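Local coordinates for possible adhesin (Caldicellulosiruptor kronotskyensis, PDB 4WA0), which probably mediates attachment of the bacterium to cellulose, as a tapirin whose C-terminal beta-helix domain is the part described here, at residues L18-N21 with K22-V26; F45-D48 with N49-S52. One frame throughout, in Å; residues are numbered along the deposited sequence.

Overall arrangement
Both contacts are corners of a right-handed course of short strands stacked as a beta-helix, and each is largely buried, though D48 and K22 reach partly exposed positions. Contact 1 turns from strand 17-19 into strand 24-27; contact 2 turns from strand 44-47, which lies beside 24-27 in the same parallel sheet, into strand 50-52. Their centres are about 12 Å apart and they touch directly: V26 O and N46 N form a probable hydrogen bond, and L24 CD2 packs on F45 CE1. Contact 1 has two bridging waters and a buried amide oxygen lacking a partner, whereas contact 2 has a buried amide bonded at both ends, beside an apolar cluster of F45, I47 and L50.

Contact 1 of 2, residues L18-N21 with K22-V26; sequences LNTN and KNLTV
A chi1 of 57° keeps the side chain of N21 close to its own backbone and sends its amide forward alongside the turn, on the side facing strand 333-337, so that OD1 reaches L24. L24, whose CG lies anti to the backbone N (chi1 172°), sends CD2 to T20 and leaves CD1 beside N21 OD1. That oxygen comes to 3.6 Å from L24 CB, and the two side chains cross at about a right angle. Buried here, it has no polar partner in the model and rests against hydrocarbon. T20 meets the CD2 branch, its CB 3.8 Å from L24 CD2. The stretch is a corner of the beta-helix, where strand 17-19 gives way to strand 24-27; L24 suits the inner side, touching I12, F45 and L333. N23 takes a left-handed backbone conformation, which asparagine accommodates well, and its ND2 bonds to the carbonyls of R65 and Y330. Water 1 bridges N21 O (2.8 Å) and L24 N (3.2 Å), accepting from the latter. Water 2 donates to K22 O at 2.6 Å and accepts only a weak bond from N21 ND2. K22 turns outward, where its long chain lets NZ form salt bridges with D40 and D61.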
ATOM      1  N   LEU A  18      -9.861  -2.273   2.842  1.00 11.34           N
ATOM      2  CA  LEU A  18      -8.835  -2.705   3.824  1.00 12.20           C
ATOM      3  C   LEU A  18      -8.561  -1.526   4.754  1.00 11.76           C
ATOM      4  O   LEU A  18      -8.154  -0.455   4.303  1.00 11.86           O
ATOM      5  CB  LEU A  18      -7.569  -3.169   3.108  1.00 13.03           C
ATOM      6  CG  LEU A  18      -6.333  -3.329   4.048  1.00 14.44           C
ATOM      7  CD1 LEU A  18      -6.486  -4.422   5.109  1.00 16.07           C
ATOM      8  CD2 LEU A  18      -5.058  -3.655   3.275  1.00 14.71           C
ATOM      9  N   ASN A  19      -8.719  -1.750   6.072  1.00 10.95           N
ATOM     10  CA  ASN A  19      -8.298  -0.833   7.082  1.00 12.18           C
ATOM     11  C   ASN A  19      -7.188  -1.458   7.899  1.00 11.21           C
ATOM     12  O   ASN A  19      -7.411  -2.445   8.603  1.00 11.03           O
ATOM     13  CB  ASN A  19      -9.458  -0.492   7.986  1.00 13.14           C
ATOM     14  CG  ASN A  19     -10.624   0.121   7.214  1.00 17.83           C
ATOM     15  OD1 ASN A  19     -10.459   0.978   6.378  1.00 21.03           O
ATOM     16  ND2 ASN A  19     -11.828  -0.334   7.535  1.00 23.20           N
ATOM     17  N   THR A  20      -5.950  -0.977   7.770  1.00 10.57           N
ATOM     18  CA  THR A  20      -4.849  -1.495   8.561  1.00 11.13           C
ATOM     19  C   THR A  20      -4.893  -1.063  10.050  1.00 10.83           C
ATOM     20  O   THR A  20      -5.636  -0.181  10.484  1.00 11.39           O
ATOM     21  CB  THR A  20      -3.461  -1.183   7.992  1.00 12.82           C
ATOM     22  OG1 THR A  20      -3.166   0.181   8.209  1.00 12.69           O
ATOM     23  CG2 THR A  20      -3.423  -1.399   6.538  1.00 13.05           C
ATOM     24  N   ASN A  21      -4.092  -1.768  10.839  1.00 12.88           N
ATOM     25  CA  ASN A  21      -3.910  -1.405  12.206  1.00 12.83           C
ATOM     26  C   ASN A  21      -2.768  -0.392  12.318  1.00 13.47           C
ATOM     27  O   ASN A  21      -2.028  -0.156  11.356  1.00 14.09           O
ATOM     28  CB  ASN A  21      -3.588  -2.644  13.057  1.00 12.60           C
ATOM     29  CG  ASN A  21      -2.359  -3.421  12.605  1.00 12.96           C
ATOM     30  OD1 ASN A  21      -2.146  -3.648  11.426  1.00 14.13           O
ATOM     31  ND2 ASN A  21      -1.611  -3.945  13.558  1.00 14.23           N
ATOM     32  N   LYS A  22      -2.671   0.281  13.482  1.00 12.60           N
ATOM     33  CA  LYS A  22      -1.486   1.130  13.755  1.00 13.27           C
ATOM     34  C   LYS A  22      -0.200   0.354  13.973  1.00 11.37           C
ATOM     35  O   LYS A  22      -0.178  -0.832  14.387  1.00 11.89           O
ATOM     36  CB  LYS A  22      -1.782   1.930  15.005  1.00 14.44           C
ATOM     37  CG  LYS A  22      -2.940   2.928  14.727  1.00 16.66           C
ATOM     38  CD  LYS A  22      -3.387   3.597  15.973  1.00 21.05           C
ATOM     39  CE  LYS A  22      -4.694   4.338  15.863  1.00 20.71           C
ATOM     40  NZ  LYS A  22      -4.693   5.559  15.064  1.00 22.13           N
ATOM     41  N   ASN A  23       0.907   0.949  13.623  1.00 11.99           N
ATOM     42  CA  ASN A  23       2.250   0.313  13.848  1.00 11.64           C
ATOM     43  C   ASN A  23       2.376  -1.032  13.120  1.00 11.87           C
ATOM     44  O   ASN A  23       2.794  -2.030  13.663  1.00 11.24           O
ATOM     45  CB  ASN A  23       2.480   0.193  15.326  1.00 11.99           C
ATOM     46  CG  ASN A  23       2.698   1.575  16.015  1.00 12.99           C
ATOM     47  OD1 ASN A  23       3.032   2.616  15.393  1.00 12.84           O
ATOM     48  ND2 ASN A  23       2.507   1.589  17.290  1.00 14.48           N
ATOM     49  N   LEU A  24       1.925  -1.053  11.889  1.00 10.67           N
ATOM     50  CA  LEU A  24       2.025  -2.212  11.026  1.00 10.31           C
ATOM     51  C   LEU A  24       3.345  -2.134  10.298  1.00 10.70           C
ATOM     52  O   LEU A  24       3.606  -1.121   9.614  1.00 10.70           O
ATOM     53  CB  LEU A  24       0.857  -2.217  10.017  1.00 10.52           C
ATOM     54  CG  LEU A  24       0.903  -3.279   8.890  1.00  9.75           C
ATOM     55  CD1 LEU A  24       0.846  -4.693   9.454  1.00  9.83           C
ATOM     56  CD2 LEU A  24      -0.204  -3.176   7.857  1.00 11.07           C
ATOM     57  N   THR A  25       4.155  -3.214  10.374  1.00  9.37           N
ATOM     58  CA  THR A  25       5.407  -3.323   9.666  1.00  9.29           C
ATOM     59  C   THR A  25       5.298  -4.485   8.688  1.00  9.82           C
ATOM     60  O   THR A  25       4.874  -5.606   9.080  1.00 12.13           O
ATOM     61  CB  THR A  25       6.602  -3.576  10.605  1.00  9.17           C
ATOM     62  OG1 THR A  25       6.673  -2.594  11.629  1.00 10.73           O
ATOM     63  CG2 THR A  25       7.908  -3.637   9.835  1.00 10.06           C
ATOM     64  N   VAL A  26       5.555  -4.221   7.420  1.00 10.01           N
ATOM     65  CA  VAL A  26       5.429  -5.286   6.383  1.00 10.47           C
ATOM     66  C   VAL A  26       6.716  -5.309   5.585  1.00 11.84           C
ATOM     67  O   VAL A  26       7.141  -4.275   5.032  1.00 11.23           O
ATOM     68  CB  VAL A  26       4.270  -5.084   5.411  1.00  9.33           C
ATOM     69  CG1 VAL A  26       4.200  -6.257   4.403  1.00  9.74           C
ATOM     70  CG2 VAL A  26       2.930  -4.955   6.098  1.00 10.48           C
TER
HETATM   71  O   HOH W   1       0.236   1.180  10.396  0.51 12.53           O
HETATM   72  O   HOH W   2      -1.489  -2.087  16.302  1.00 13.67           O

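Contact 2 of 2, residues F45-D48 with N49-S52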
ATOM      1  N   PHE A  45       6.527  -0.016   5.554  1.00  9.99           N
ATOM      2  CA  PHE A  45       6.474  -1.058   4.536  1.00 10.32           C
ATOM      3  C   PHE A  45       7.773  -1.048   3.733  1.00 10.92           C
ATOM      4  O   PHE A  45       8.313   0.035   3.335  1.00 10.68           O
ATOM      5  CB  PHE A  45       5.322  -0.789   3.559  1.00 10.97           C
ATOM      6  CG  PHE A  45       3.916  -0.801   4.113  1.00 10.35           C
ATOM      7  CD1 PHE A  45       3.574  -1.266   5.387  1.00 11.13           C
ATOM      8  CD2 PHE A  45       2.879  -0.351   3.288  1.00 11.86           C
ATOM      9  CE1 PHE A  45       2.272  -1.252   5.821  1.00 11.78           C
ATOM     10  CE2 PHE A  45       1.580  -0.358   3.730  1.00 11.06           C
ATOM     11  CZ  PHE A  45       1.270  -0.824   4.980  1.00 12.34           C
ATOM     12  N   ASN A  46       8.206  -2.238   3.359  1.00 10.88           N
ATOM     13  CA  ASN A  46       9.209  -2.413   2.317  1.00 11.72           C
ATOM     14  C   ASN A  46       8.661  -3.533   1.428  1.00 11.37           C
ATOM     15  O   ASN A  46       8.910  -4.725   1.717  1.00 11.25           O
ATOM     16  CB  ASN A  46      10.530  -2.782   2.920  1.00 14.59           C
ATOM     17  CG  ASN A  46      11.613  -3.029   1.874  1.00 18.73           C
ATOM     18  OD1 ASN A  46      11.696  -2.315   0.853  1.00 23.92           O
ATOM     19  ND2 ASN A  46      12.507  -3.980   2.154  1.00 22.70           N
ATOM     20  N   ILE A  47       7.869  -3.159   0.408  1.00 10.01           N
ATOM     21  CA  ILE A  47       7.115  -4.078  -0.402  1.00 10.80           C
ATOM     22  C   ILE A  47       7.270  -3.847  -1.862  1.00 11.62           C
ATOM     23  O   ILE A  47       7.857  -2.850  -2.305  1.00 11.74           O
ATOM     24  CB  ILE A  47       5.596  -4.033  -0.016  1.00 10.49           C
ATOM     25  CG1 ILE A  47       5.012  -2.637  -0.275  1.00 10.59           C
ATOM     26  CG2 ILE A  47       5.435  -4.535   1.413  1.00 12.86           C
ATOM     27  CD1 ILE A  47       3.577  -2.461   0.139  1.00 10.25           C
ATOM     28  N   ASP A  48       6.783  -4.790  -2.662  1.00 12.93           N
ATOM     29  CA  ASP A  48       6.920  -4.659  -4.091  1.00 13.09           C
ATOM     30  C   ASP A  48       5.838  -3.821  -4.713  1.00 13.24           C
ATOM     31  O   ASP A  48       6.137  -2.976  -5.549  1.00 13.60           O
ATOM     32  CB  ASP A  48       6.847  -6.025  -4.769  1.00 13.31           C
ATOM     33  CG  ASP A  48       8.025  -6.947  -4.411  1.00 16.98           C
ATOM     34  OD1 ASP A  48       9.171  -6.494  -4.388  1.00 20.12           O
ATOM     35  OD2 ASP A  48       7.845  -8.172  -4.196  1.00 21.47           O
ATOM     36  N   ASN A  49       4.584  -4.040  -4.360  1.00 11.97           N
ATOM     37  CA  ASN A  49       3.534  -3.251  -4.966  1.00 11.85           C
ATOM     38  C   ASN A  49       2.507  -2.928  -3.857  1.00 11.20           C
ATOM     39  O   ASN A  49       2.329  -3.766  -2.956  1.00 11.19           O
ATOM     40  CB  ASN A  49       2.830  -4.046  -6.009  1.00 11.97           C
ATOM     41  CG  ASN A  49       3.733  -4.473  -7.153  1.00 13.43           C
ATOM     42  OD1 ASN A  49       4.052  -3.677  -8.051  1.00 13.06           O
ATOM     43  ND2 ASN A  49       4.176  -5.716  -7.106  1.00 15.37           N
ATOM     44  N   LEU A  50       1.798  -1.828  -4.032  1.00 11.32           N
ATOM     45  CA  LEU A  50       0.723  -1.396  -3.114  1.00 10.80           C
ATOM     46  C   LEU A  50      -0.471  -0.931  -3.956  1.00 11.68           C
ATOM     47  O   LEU A  50      -0.364   0.086  -4.684  1.00 10.70           O
ATOM     48  CB  LEU A  50       1.239  -0.266  -2.226  1.00 11.22           C
ATOM     49  CG  LEU A  50       0.327   0.450  -1.262  1.00 11.54           C
ATOM     50  CD1 LEU A  50      -0.207  -0.560  -0.273  1.00 12.15           C
ATOM     51  CD2 LEU A  50       1.050   1.594  -0.622  1.00 11.58           C
ATOM     52  N   ILE A  51      -1.535  -1.718  -3.960  1.00 11.33           N
ATOM     53  CA  ILE A  51      -2.659  -1.516  -4.885  1.00 11.80           C
ATOM     54  C   ILE A  51      -3.951  -1.281  -4.172  1.00 12.77           C
ATOM     55  O   ILE A  51      -4.344  -2.151  -3.383  1.00 12.24           O
ATOM     56  CB  ILE A  51      -2.793  -2.717  -5.844  1.00 13.02           C
ATOM     57  CG1 ILE A  51      -1.487  -2.875  -6.587  1.00 13.41           C
ATOM     58  CG2 ILE A  51      -4.004  -2.614  -6.800  1.00 14.17           C
ATOM     59  CD1 ILE A  51      -1.301  -4.194  -7.251  1.00 15.67           C
ATOM     60  N   SER A  52      -4.597  -0.162  -4.520  1.00 12.65           N
ATOM     61  CA  SER A  52      -5.964   0.084  -4.112  1.00 12.85           C
ATOM     62  C   SER A  52      -6.890   0.342  -5.291  1.00 14.57           C
ATOM     63  O   SER A  52      -6.626   1.237  -6.079  1.00 12.57           O
ATOM     64  CB  SER A  52      -6.080   1.247  -3.183  1.00 12.01           C
ATOM     65  OG  SER A  52      -7.459   1.489  -2.840  1.00 12.68           O
TER
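Strand 44-47 bends into strand 50-52 through D48 and N49, with D48 in a helical backbone conformation (phi -84°, psi -46°) between residues that are extended. That single turned residue swings the chain round, so the side chains of I47 and L50 converge. I47 leads with its terminal methyl: CD1 lies 3.6 Å from N49 O and 4.0 Å from L50 CB, and the two side chains cross obliquely. A chi1 of 62° tucks CG1 in over its own backbone, and the extended chi2 carries CD1 on across the bend. L50 also approaches the F45 ring obliquely, its CD1 4.4 Å from F45 CE2, a looser apolar contact than the one with I47. Large hydrocarbon side chains suit these three positions because all are buried. The two polar residues at the bend serve other partners. D48 leads its carboxylate away from the 49-52 segment, where OD1 forms a salt bridge with R74, a charged pairing that fits its partly exposed place. N49 is buried, and its amide is used at both ends: OD1 accepts from N75 ND2 and I76 N, while ND2 bonds to S30 OG, which would fix the rotation of the group. An asparagine suits this position by offering a donor and an acceptor to different coils. On one side strand 24-27 packs V26 against F45 and I47, and strand 30-33 brings V31 against I47 and L50; on the other side F45 and I47 pair through their backbones with strand 69-73.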